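Membrane lipoprotein family protein (Aeropyrum pernix, PDB 4PEV) probably serves as the solute-binding lipoprotein of an ABC transporter, holding adenosine between its two lobes so that the nucleoside can be taken up. Local coordinates at residues 225-230 / 256-261; 188-193 / 249-254; 82-87 / 308-313. All blocks are in the same frame, centred on the assembly; numbering follows the deposited sequence. Where two conformers were deposited one is given.

Overall arrangement
Interactions 1 and 2 sit side by side at the edge of the adenosine site, their centres 8 Å apart, and share the sheet that contains strands 222-226, 186-191 and 248-254. Their segments alternate along the chain: 188-193, 225-230, 249-254, 256-261. Interaction 3 packs against the other sheet, the one with strands 87-91 and 114-118, its centre 32 Å from interaction 1 and 35 Å from interaction 2. It joins residues 82-87 to 308-313, so the whole run that builds the adenosine-side contacts comes between its two segments. The chain thus builds much of the first lobe, crosses to the second, and returns through helix 301-313, consistent with a two-lobed binding protein that holds its ligand between the lobes.

Interaction 1 (225-230 / 256-261); sequences TYTGRF and GLTHVG. With ADN (adenosine), chain F.
Thr258 grips the backbone of Arg229 and Phe230 with two donors, its hydroxyl and its own N. Its OG1 gives a hydrogen bond of 2.9 Å to Arg229 O, reaching that oxygen from above the carbonyl plane, at a C=O...donor angle of 102°. Its N makes a weak one to Phe230 O. With chi1 at -52°, OG1 stands beside the Thr258 backbone N, which turns both donors toward the same bend of the chain.

Phe230 brings the ligand into this tight part. CG lies beside its own N and anti to the carbonyl carbon (chi1 -81°), swinging the ring over adenosine while the carbonyl faces the helix. Ring and purine planes are nearly parallel, with C4 of the base 3.4 Å above the ring centre. At the edge of the ring, Phe230 CD1 lies 3.9 Å from Gly256 N, and that N donates to O5' of the adenosine at 2.7 Å. A CB on Gly256 would run into N7 of the base. An alanine in place of Phe230 removes the ring and would probably leave this purine face without its aromatic cover and the base freer to shift.

Elsewhere the contact is looser. Thr227 and Thr258 meet only tip to tip, OG1 of the first 3.9 Å from CG2 of the second; Thr227 OG1 also accepts from Arg229 N in an ST turn and hydrogen-bonds to Ala191 O. The solvent side belongs to Arg229, which sends its guanidinium group away, toward long, weak ion pairs with Asp231 and Asp232.

Asp282, Asp142 and Lys299 bind the same adenosine, and the whole is a ligand site built from loops at strand ends, as expected of a periplasmic-binding-protein fold.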
loop_
_atom_site.group_PDB
_atom_site.type_symbol
_atom_site.label_atom_id
_atom_site.label_comp_id
_atom_site.label_asym_id
_atom_site.label_seq_id
_atom_site.Cartn_x
_atom_site.Cartn_y
_atom_site.Cartn_z
ATOM N N THR C 225 3.965 4.549 13.624
ATOM C CA THR C 225 4.450 5.920 13.549
ATOM C C THR C 225 4.137 6.598 12.209
ATOM O O THR C 225 4.635 6.184 11.145
ATOM C CB THR C 225 5.967 5.972 13.785
ATOM O OG1 THR C 225 6.282 5.191 14.940
ATOM C CG2 THR C 225 6.440 7.417 13.991
ATOM N N TYR C 226 3.310 7.643 12.271
ATOM C CA TYR C 226 3.193 8.593 11.174
ATOM C C TYR C 226 4.449 9.459 11.120
ATOM O O TYR C 226 4.821 10.068 12.114
ATOM C CB TYR C 226 1.975 9.474 11.359
ATOM C CG TYR C 226 0.686 8.751 11.103
ATOM C CD1 TYR C 226 0.372 8.280 9.820
ATOM C CD2 TYR C 226 -0.224 8.529 12.129
ATOM C CE1 TYR C 226 -0.816 7.618 9.569
ATOM C CE2 TYR C 226 -1.409 7.866 11.896
ATOM C CZ TYR C 226 -1.708 7.408 10.620
ATOM O OH TYR C 226 -2.903 6.744 10.398
ATOM N N THR C 227 5.108 9.471 9.963
ATOM C CA THR C 227 6.217 10.380 9.688
ATOM C C THR C 227 5.694 11.696 9.141
ATOM O O THR C 227 6.338 12.731 9.289
ATOM C CB THR C 227 7.162 9.828 8.614
ATOM O OG1 THR C 227 6.452 9.728 7.370
ATOM C CG2 THR C 227 7.716 8.478 9.025
ATOM N N GLY C 228 4.553 11.645 8.471
ATOM C CA GLY C 228 3.903 12.845 7.966
ATOM C C GLY C 228 4.222 13.149 6.514
ATOM O O GLY C 228 3.654 14.069 5.921
ATOM N N ARG C 229 5.133 12.385 5.931
ATOM C CA ARG C 229 5.544 12.623 4.565
ATOM C C ARG C 229 5.532 11.294 3.816
ATOM O O ARG C 229 5.634 10.235 4.429
ATOM C CB ARG C 229 6.907 13.338 4.574
ATOM C CG ARG C 229 6.772 14.812 4.999
ATOM C CD ARG C 229 8.064 15.587 5.279
ATOM N NE ARG C 229 9.010 15.581 4.156
ATOM C CZ ARG C 229 8.854 16.237 3.001
ATOM N NH1 ARG C 229 7.780 16.983 2.776
ATOM N NH2 ARG C 229 9.783 16.144 2.053
ATOM N N PHE C 230 5.328 11.350 2.504
ATOM C CA PHE C 230 5.414 10.161 1.637
ATOM C C PHE C 230 6.670 10.152 0.774
ATOM O O PHE C 230 6.928 9.188 0.071
ATOM C CB PHE C 230 4.230 10.106 0.697
ATOM C CG PHE C 230 2.992 9.555 1.315
ATOM C CD1 PHE C 230 2.962 8.253 1.787
ATOM C CD2 PHE C 230 1.829 10.323 1.386
ATOM C CE1 PHE C 230 1.805 7.730 2.342
ATOM C CE2 PHE C 230 0.678 9.806 1.945
ATOM C CZ PHE C 230 0.664 8.507 2.420
ATOM N N GLY C 256 4.961 4.983 1.157
ATOM C CA GLY C 256 5.552 5.203 -0.169
ATOM C C GLY C 256 7.084 5.224 -0.160
ATOM O O GLY C 256 7.745 4.358 0.427
ATOM N N LEU C 257 7.649 6.241 -0.788
ATOM C CA LEU C 257 9.087 6.363 -0.888
ATOM C C LEU C 257 9.732 6.428 0.494
ATOM O O LEU C 257 10.856 5.946 0.684
ATOM C CB LEU C 257 9.453 7.628 -1.693
ATOM C CG LEU C 257 10.947 7.972 -1.801
ATOM C CD1 LEU C 257 11.749 6.809 -2.383
ATOM C CD2 LEU C 257 11.170 9.231 -2.611
ATOM N N THR C 258 9.028 7.042 1.443
ATOM C CA THR C 258 9.565 7.242 2.777
ATOM C C THR C 258 10.086 5.946 3.366
ATOM O O THR C 258 11.153 5.926 3.963
ATOM C CB THR C 258 8.525 7.849 3.753
ATOM O OG1 THR C 258 7.946 9.031 3.185
ATOM C CG2 THR C 258 9.171 8.210 5.093
ATOM N N HIS C 259 9.362 4.849 3.191
ATOM C CA HIS C 259 9.796 3.606 3.839
ATOM C C HIS C 259 10.858 2.845 3.068
ATOM O O HIS C 259 11.156 1.719 3.427
ATOM C CB HIS C 259 8.627 2.696 4.223
ATOM C CG HIS C 259 7.957 2.025 3.075
ATOM N ND1 HIS C 259 6.827 2.533 2.490
ATOM C CD2 HIS C 259 8.217 0.861 2.437
ATOM C CE1 HIS C 259 6.421 1.719 1.531
ATOM N NE2 HIS C 259 7.248 0.697 1.476
ATOM N N VAL C 260 11.431 3.434 2.018
ATOM C CA VAL C 260 12.654 2.868 1.471
ATOM C C VAL C 260 13.762 3.111 2.484
ATOM O O VAL C 260 14.632 2.273 2.656
ATOM C CB VAL C 260 13.030 3.440 0.099
ATOM C CG1 VAL C 260 14.472 3.075 -0.264
ATOM C CG2 VAL C 260 12.065 2.914 -0.956
ATOM N N GLY C 261 13.719 4.246 3.175
ATOM C CA GLY C 261 14.623 4.486 4.294
ATOM C C GLY C 261 14.430 3.439 5.368
ATOM O O GLY C 261 15.386 2.945 5.950
HETATM O "O5'" ADN F . 2.901 3.273 0.614
HETATM C "C5'" ADN F . 1.781 2.999 1.477
HETATM C "C4'" ADN F . 0.480 3.726 1.119
HETATM O "O4'" ADN F . 0.597 5.142 1.273
HETATM C "C3'" ADN F . -0.048 3.549 -0.301
HETATM O "O3'" ADN F . -0.737 2.306 -0.475
HETATM C "C2'" ADN F . -0.944 4.773 -0.463
HETATM O "O2'" ADN F . -2.252 4.595 0.098
HETATM C "C1'" ADN F . -0.205 5.829 0.316
HETATM N N9 ADN F . 0.690 6.611 -0.559
HETATM C C8 ADN F . 1.920 6.260 -1.004
HETATM N N7 ADN F . 2.460 7.237 -1.781
HETATM C C5 ADN F . 1.554 8.236 -1.822
HETATM C C6 ADN F . 1.449 9.569 -2.453
HETATM N N6 ADN F . 2.457 10.030 -3.217
HETATM N N1 ADN F . 0.320 10.294 -2.253
HETATM C C2 ADN F . -0.706 9.841 -1.501
HETATM N N3 ADN F . -0.682 8.644 -0.900
HETATM C C4 ADN F . 0.390 7.815 -1.023
#

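Interaction 2 (188-193 / 249-254); sequences GAVAGM and RVFYGV. With ADN (adenosine), chain F.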
loop_
_atom_site.group_PDB
_atom_site.type_symbol
_atom_site.label_atom_id
_atom_site.label_comp_id
_atom_site.label_asym_id
_atom_site.label_seq_id
_atom_site.Cartn_x
_atom_site.Cartn_y
_atom_site.Cartn_z
ATOM N N GLY C 188 5.700 -3.424 13.911
ATOM C CA GLY C 188 5.807 -1.995 13.719
ATOM C C GLY C 188 5.371 -1.573 12.348
ATOM O O GLY C 188 5.123 -2.409 11.482
ATOM N N ALA C 189 5.264 -0.263 12.167
ATOM C CA ALA C 189 4.980 0.309 10.860
ATOM C C ALA C 189 5.474 1.728 10.825
ATOM O O ALA C 189 5.267 2.469 11.778
ATOM C CB ALA C 189 3.492 0.283 10.569
ATOM N N VAL C 190 6.144 2.086 9.733
ATOM C CA VAL C 190 6.534 3.456 9.479
ATOM C C VAL C 190 5.580 3.951 8.417
ATOM O O VAL C 190 5.567 3.421 7.299
ATOM C CB VAL C 190 7.986 3.576 8.977
ATOM C CG1 VAL C 190 8.334 5.044 8.731
ATOM C CG2 VAL C 190 8.952 2.939 9.975
ATOM N N ALA C 191 4.779 4.954 8.780
ATOM C CA ALA C 191 3.695 5.426 7.931
ATOM C C ALA C 191 4.004 6.801 7.398
ATOM O O ALA C 191 4.852 7.511 7.945
ATOM C CB ALA C 191 2.393 5.450 8.707
ATOM N N GLY C 192 3.317 7.166 6.322
ATOM C CA GLY C 192 3.456 8.489 5.735
ATOM C C GLY C 192 2.521 9.462 6.414
ATOM O O GLY C 192 2.611 9.680 7.617
HETATM N N MSE C 193 1.599 10.028 5.645
HETATM C CA MSE C 193 0.708 11.067 6.153
HETATM C C MSE C 193 -0.496 10.498 6.840
HETATM O O MSE C 193 -0.972 9.402 6.506
HETATM C CB MSE C 193 0.199 11.924 5.006
HETATM C CG MSE C 193 1.327 12.605 4.246
HETATM SE SE MSE C 193 0.526 13.755 2.854
HETATM C CE MSE C 193 0.146 15.291 4.054
ATOM N N ARG C 249 11.016 -5.150 15.751
ATOM C CA ARG C 249 11.827 -6.059 14.945
ATOM C C ARG C 249 11.191 -6.438 13.601
ATOM O O ARG C 249 11.866 -6.968 12.721
ATOM C CB ARG C 249 12.121 -7.320 15.758
ATOM C CG ARG C 249 13.090 -7.094 16.910
ATOM C CD ARG C 249 14.519 -6.929 16.419
ATOM N NE ARG C 249 15.478 -6.979 17.521
ATOM C CZ ARG C 249 16.072 -8.083 17.949
ATOM N NH1 ARG C 249 15.811 -9.238 17.374
ATOM N NH2 ARG C 249 16.926 -8.019 18.953
ATOM N N VAL C 250 9.901 -6.175 13.443
ATOM C CA VAL C 250 9.216 -6.422 12.199
ATOM C C VAL C 250 8.573 -5.122 11.760
ATOM O O VAL C 250 7.820 -4.509 12.524
ATOM C CB VAL C 250 8.145 -7.484 12.384
ATOM C CG1 VAL C 250 7.511 -7.823 11.040
ATOM C CG2 VAL C 250 8.757 -8.716 13.042
ATOM N N PHE C 251 8.852 -4.730 10.520
ATOM C CA PHE C 251 8.623 -3.373 10.045
ATOM C C PHE C 251 7.778 -3.306 8.787
ATOM O O PHE C 251 8.304 -3.515 7.693
ATOM C CB PHE C 251 9.960 -2.744 9.707
ATOM C CG PHE C 251 10.704 -2.254 10.886
ATOM C CD1 PHE C 251 11.574 -3.081 11.551
ATOM C CD2 PHE C 251 10.539 -0.956 11.316
ATOM C CE1 PHE C 251 12.286 -2.629 12.632
ATOM C CE2 PHE C 251 11.230 -0.492 12.407
ATOM C CZ PHE C 251 12.112 -1.332 13.071
ATOM N N TYR C 252 6.498 -2.960 8.935
ATOM C CA TYR C 252 5.584 -2.809 7.792
ATOM C C TYR C 252 5.718 -1.439 7.149
ATOM O O TYR C 252 5.546 -0.418 7.808
ATOM C CB TYR C 252 4.145 -3.006 8.265
ATOM C CG TYR C 252 3.100 -3.093 7.200
ATOM C CD1 TYR C 252 3.397 -3.517 5.909
ATOM C CD2 TYR C 252 1.773 -2.811 7.509
ATOM C CE1 TYR C 252 2.397 -3.617 4.948
ATOM C CE2 TYR C 252 0.759 -2.916 6.565
ATOM C CZ TYR C 252 1.072 -3.314 5.290
ATOM O OH TYR C 252 0.064 -3.403 4.362
ATOM N N GLY C 253 5.986 -1.410 5.852
ATOM C CA GLY C 253 6.197 -0.143 5.146
ATOM C C GLY C 253 4.931 0.436 4.568
ATOM O O GLY C 253 4.445 -0.037 3.564
ATOM N N VAL C 254 4.397 1.472 5.200
ATOM C CA VAL C 254 3.145 2.071 4.743
ATOM C C VAL C 254 3.317 3.574 4.438
ATOM O O VAL C 254 2.456 4.392 4.756
ATOM C CB VAL C 254 2.004 1.863 5.770
ATOM C CG1 VAL C 254 0.656 1.957 5.074
ATOM C CG2 VAL C 254 2.118 0.517 6.469
HETATM O "O5'" ADN F . 2.901 3.273 0.614
HETATM C "C5'" ADN F . 1.781 2.999 1.477
HETATM C "C4'" ADN F . 0.480 3.726 1.119
HETATM O "O4'" ADN F . 0.597 5.142 1.273
HETATM C "C3'" ADN F . -0.048 3.549 -0.301
HETATM O "O3'" ADN F . -0.737 2.306 -0.475
HETATM C "C2'" ADN F . -0.944 4.773 -0.463
HETATM O "O2'" ADN F . -2.252 4.595 0.098
HETATM C "C1'" ADN F . -0.205 5.829 0.316
HETATM N N9 ADN F . 0.690 6.611 -0.559
HETATM C C8 ADN F . 1.920 6.260 -1.004
HETATM N N7 ADN F . 2.460 7.237 -1.781
HETATM C C5 ADN F . 1.554 8.236 -1.822
HETATM C C6 ADN F . 1.449 9.569 -2.453
HETATM N N6 ADN F . 2.457 10.030 -3.217
HETATM N N1 ADN F . 0.320 10.294 -2.253
HETATM C C2 ADN F . -0.706 9.841 -1.501
HETATM N N3 ADN F . -0.682 8.644 -0.900
HETATM C C4 ADN F . 0.390 7.815 -1.023
#
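Residues 188-191 and 249-254 run as parallel neighbours in the sheet, Gly188 beside Phe251 and Ala191 beside Val254, their short axes 30° apart. This is the central part of a Rossmann-like lobe: strand 186-191 lies between 222-226 and 248-254, the 2-1-3 strand order of a parallel alpha/beta sheet.

Four backbone hydrogen bonds stitch the pair, Gly188 O to Tyr252 N, Val190 N to Tyr252 O, Val190 O to Val254 N, and Gly192 N to Val254 O. The first is the straightest, with 169° at its hydrogen. Tyr252 O also takes a CA-H...O contact from Ala189 CA at 3.2 Å, so two neighbouring residues converge on one oxygen.

Ala189, Ala191, Tyr252 and Val254 occupy one face of the sheet, against helix 196-214. The small methyl of Ala189 sits 4.1 Å from Tyr252 CB, while the ring of Tyr252 leads away from the contact, CG anti to its backbone N (chi1 -171°), and its OH bonds to Gln281. Val254 CG2 lies 3.5 Å above one face of that ring, offset toward the rim, and also approaches Ala189 CB. Phe201 of helix 196-214 touches both Tyr252 and Val254.

On the reverse face Val190 meets Phe251 at the edge of the ring, CG2 being 4.4 Å from CD2 and near the ring plane.

The strand end finally delivers Val254 to the ligand: its carbonyl carbon C is 3.4 Å from C5' of the adenosine, and its CG1 lies 3.9 Å from the same atom.

Interaction 3 (82-87 / 308-313); sequences EELGVD and AIKDVV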
loop_
_atom_site.group_PDB
_atom_site.type_symbol
_atom_site.label_atom_id
_atom_site.label_comp_id
_atom_site.label_asym_id
_atom_site.label_seq_id
_atom_site.Cartn_x
_atom_site.Cartn_y
_atom_site.Cartn_z
ATOM N N GLU C 82 1.065 0.818 -24.335
ATOM C CA GLU C 82 1.532 -0.190 -25.274
ATOM C C GLU C 82 0.395 -1.063 -25.800
ATOM O O GLU C 82 0.283 -1.229 -27.002
ATOM C CB GLU C 82 2.655 -1.029 -24.649
ATOM C CG GLU C 82 3.158 -2.217 -25.482
ATOM C CD GLU C 82 3.641 -1.879 -26.907
ATOM O OE1 GLU C 82 3.451 -2.736 -27.800
ATOM O OE2 GLU C 82 4.220 -0.793 -27.162
ATOM N N GLU C 83 -0.448 -1.611 -24.925
ATOM C CA GLU C 83 -1.506 -2.530 -25.365
ATOM C C GLU C 83 -2.641 -1.819 -26.105
ATOM O O GLU C 83 -3.066 -2.268 -27.154
ATOM C CB GLU C 83 -2.101 -3.310 -24.190
ATOM C CG GLU C 83 -1.257 -4.470 -23.672
ATOM C CD GLU C 83 -1.864 -5.147 -22.431
ATOM O OE1 GLU C 83 -1.099 -5.718 -21.611
ATOM O OE2 GLU C 83 -3.106 -5.108 -22.261
ATOM N N LEU C 84 -3.139 -0.714 -25.561
ATOM C CA LEU C 84 -4.299 -0.011 -26.153
ATOM C C LEU C 84 -3.935 1.152 -27.073
ATOM O O LEU C 84 -4.809 1.690 -27.721
ATOM C CB LEU C 84 -5.235 0.514 -25.058
ATOM C CG LEU C 84 -5.534 -0.444 -23.907
ATOM C CD1 LEU C 84 -6.573 0.152 -22.976
ATOM C CD2 LEU C 84 -5.984 -1.800 -24.428
ATOM N N GLY C 85 -2.670 1.559 -27.101
ATOM C CA GLY C 85 -2.198 2.564 -28.054
ATOM C C GLY C 85 -2.370 4.022 -27.657
ATOM O O GLY C 85 -2.201 4.910 -28.497
ATOM N N VAL C 86 -2.652 4.286 -26.384
ATOM C CA VAL C 86 -2.942 5.653 -25.927
ATOM C C VAL C 86 -1.658 6.455 -25.644
ATOM O O VAL C 86 -0.587 5.870 -25.446
ATOM C CB VAL C 86 -3.882 5.667 -24.683
ATOM C CG1 VAL C 86 -4.833 4.484 -24.695
ATOM C CG2 VAL C 86 -3.120 5.661 -23.381
ATOM N N ASP C 87 -1.776 7.791 -25.638
ATOM C CA ASP C 87 -0.680 8.691 -25.235
ATOM C C ASP C 87 -0.834 9.009 -23.770
ATOM O O ASP C 87 -1.884 9.479 -23.349
ATOM C CB ASP C 87 -0.691 10.019 -25.995
ATOM C CG ASP C 87 -0.785 9.836 -27.499
ATOM O OD1 ASP C 87 -0.348 8.774 -28.025
ATOM O OD2 ASP C 87 -1.309 10.767 -28.162
ATOM N N ALA C 308 -9.501 2.006 -15.736
ATOM C CA ALA C 308 -10.074 3.334 -16.028
ATOM C C ALA C 308 -9.730 3.862 -17.433
ATOM O O ALA C 308 -10.533 4.560 -18.053
ATOM C CB ALA C 308 -9.634 4.339 -14.974
ATOM N N ILE C 309 -8.532 3.546 -17.917
ATOM C CA ILE C 309 -8.106 3.959 -19.245
ATOM C C ILE C 309 -8.759 3.111 -20.326
ATOM O O ILE C 309 -9.130 3.626 -21.388
ATOM C CB ILE C 309 -6.585 3.864 -19.387
ATOM C CG1 ILE C 309 -5.931 4.900 -18.488
ATOM C CG2 ILE C 309 -6.159 4.116 -20.824
ATOM C CD1 ILE C 309 -4.453 4.691 -18.288
ATOM N N LYS C 310 -8.883 1.812 -20.068
ATOM C CA LYS C 310 -9.531 0.903 -21.019
ATOM C C LYS C 310 -11.000 1.285 -21.186
ATOM O O LYS C 310 -11.463 1.511 -22.299
ATOM C CB LYS C 310 -9.417 -0.543 -20.557
ATOM C CG LYS C 310 -9.606 -1.537 -21.673
ATOM C CD LYS C 310 -9.642 -2.957 -21.149
ATOM C CE LYS C 310 -9.499 -3.954 -22.290
ATOM N NZ LYS C 310 -10.086 -5.264 -21.903
ATOM N N ASP C 311 -11.717 1.398 -20.072
ATOM C CA ASP C 311 -13.103 1.872 -20.085
ATOM C C ASP C 311 -13.253 3.061 -21.043
ATOM O O ASP C 311 -14.119 3.044 -21.908
ATOM C CB ASP C 311 -13.586 2.254 -18.671
ATOM C CG ASP C 311 -14.001 1.034 -17.815
ATOM O OD1 ASP C 311 -13.719 -0.127 -18.187
ATOM O OD2 ASP C 311 -14.623 1.238 -16.749
ATOM N N VAL C 312 -12.397 4.071 -20.928
ATOM C CA VAL C 312 -12.505 5.230 -21.822
ATOM C C VAL C 312 -12.253 4.843 -23.270
ATOM O O VAL C 312 -12.972 5.287 -24.155
ATOM C CB VAL C 312 -11.552 6.374 -21.438
ATOM C CG1 VAL C 312 -11.554 7.467 -22.505
ATOM C CG2 VAL C 312 -11.952 6.950 -20.089
ATOM N N VAL C 313 -11.245 4.007 -23.505
ATOM C CA VAL C 313 -10.879 3.608 -24.865
ATOM C C VAL C 313 -12.037 2.905 -25.583
ATOM O O VAL C 313 -12.187 3.025 -26.804
ATOM C CB VAL C 313 -9.590 2.740 -24.866
ATOM C CG1 VAL C 313 -9.422 1.966 -26.171
ATOM C CG2 VAL C 313 -8.367 3.617 -24.629
#
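Leu84 and Val86 press onto one side of the helix that contains Ile309, Lys310 and Val313, and the contact between these segments is apolar. Leu84 lays CD1 against the root of Lys310, 3.6 Å from CA and 3.7 Å from CG, the two side chains crossing at about a right angle. Its CG stands beside its own backbone N (chi1 -44°), the turn that carries CD1 to the lysine. The methylenes of the lysine thus serve as a hydrophobic surface, and CD1 also comes within 4.2 Å of Val313 CG2. Val86 uses a single branch, CG1, for both of its contacts: CG2 of Val313 at 3.6 Å and CG2 of Ile309 at 4.1 Å. Those two partners stand one helical turn apart, linked by the backbone hydrogen bond from Val313 N to Ile309 O, so Val86 bridges successive turns.

No hydrogen bond joins the two segments. The opposite charges of Glu83 and Lys310 are not in contact, with OE2 of the one 7.0 Å from NZ of the other. Glu83 OE2 instead makes a weak hydrogen bond to Tyr306 OH. Lys310 stays extended beyond CG, carrying its amine well past the leucine.

Gly85 is the first residue to leave helical backbone angles, with positive phi (86°), and it turns the chain between the two apolar contacts. This is plain packing of a helix-to-strand turn against a covering helix, far from the adenosine. Helix 69-84 passes through it into the outermost strand 87-91, while helix 301-313 rests on the same sheet, Ile309 and Val312 touching Leu114 of strand 114-118 and Ala308 touching Ala139 of strand 137-141.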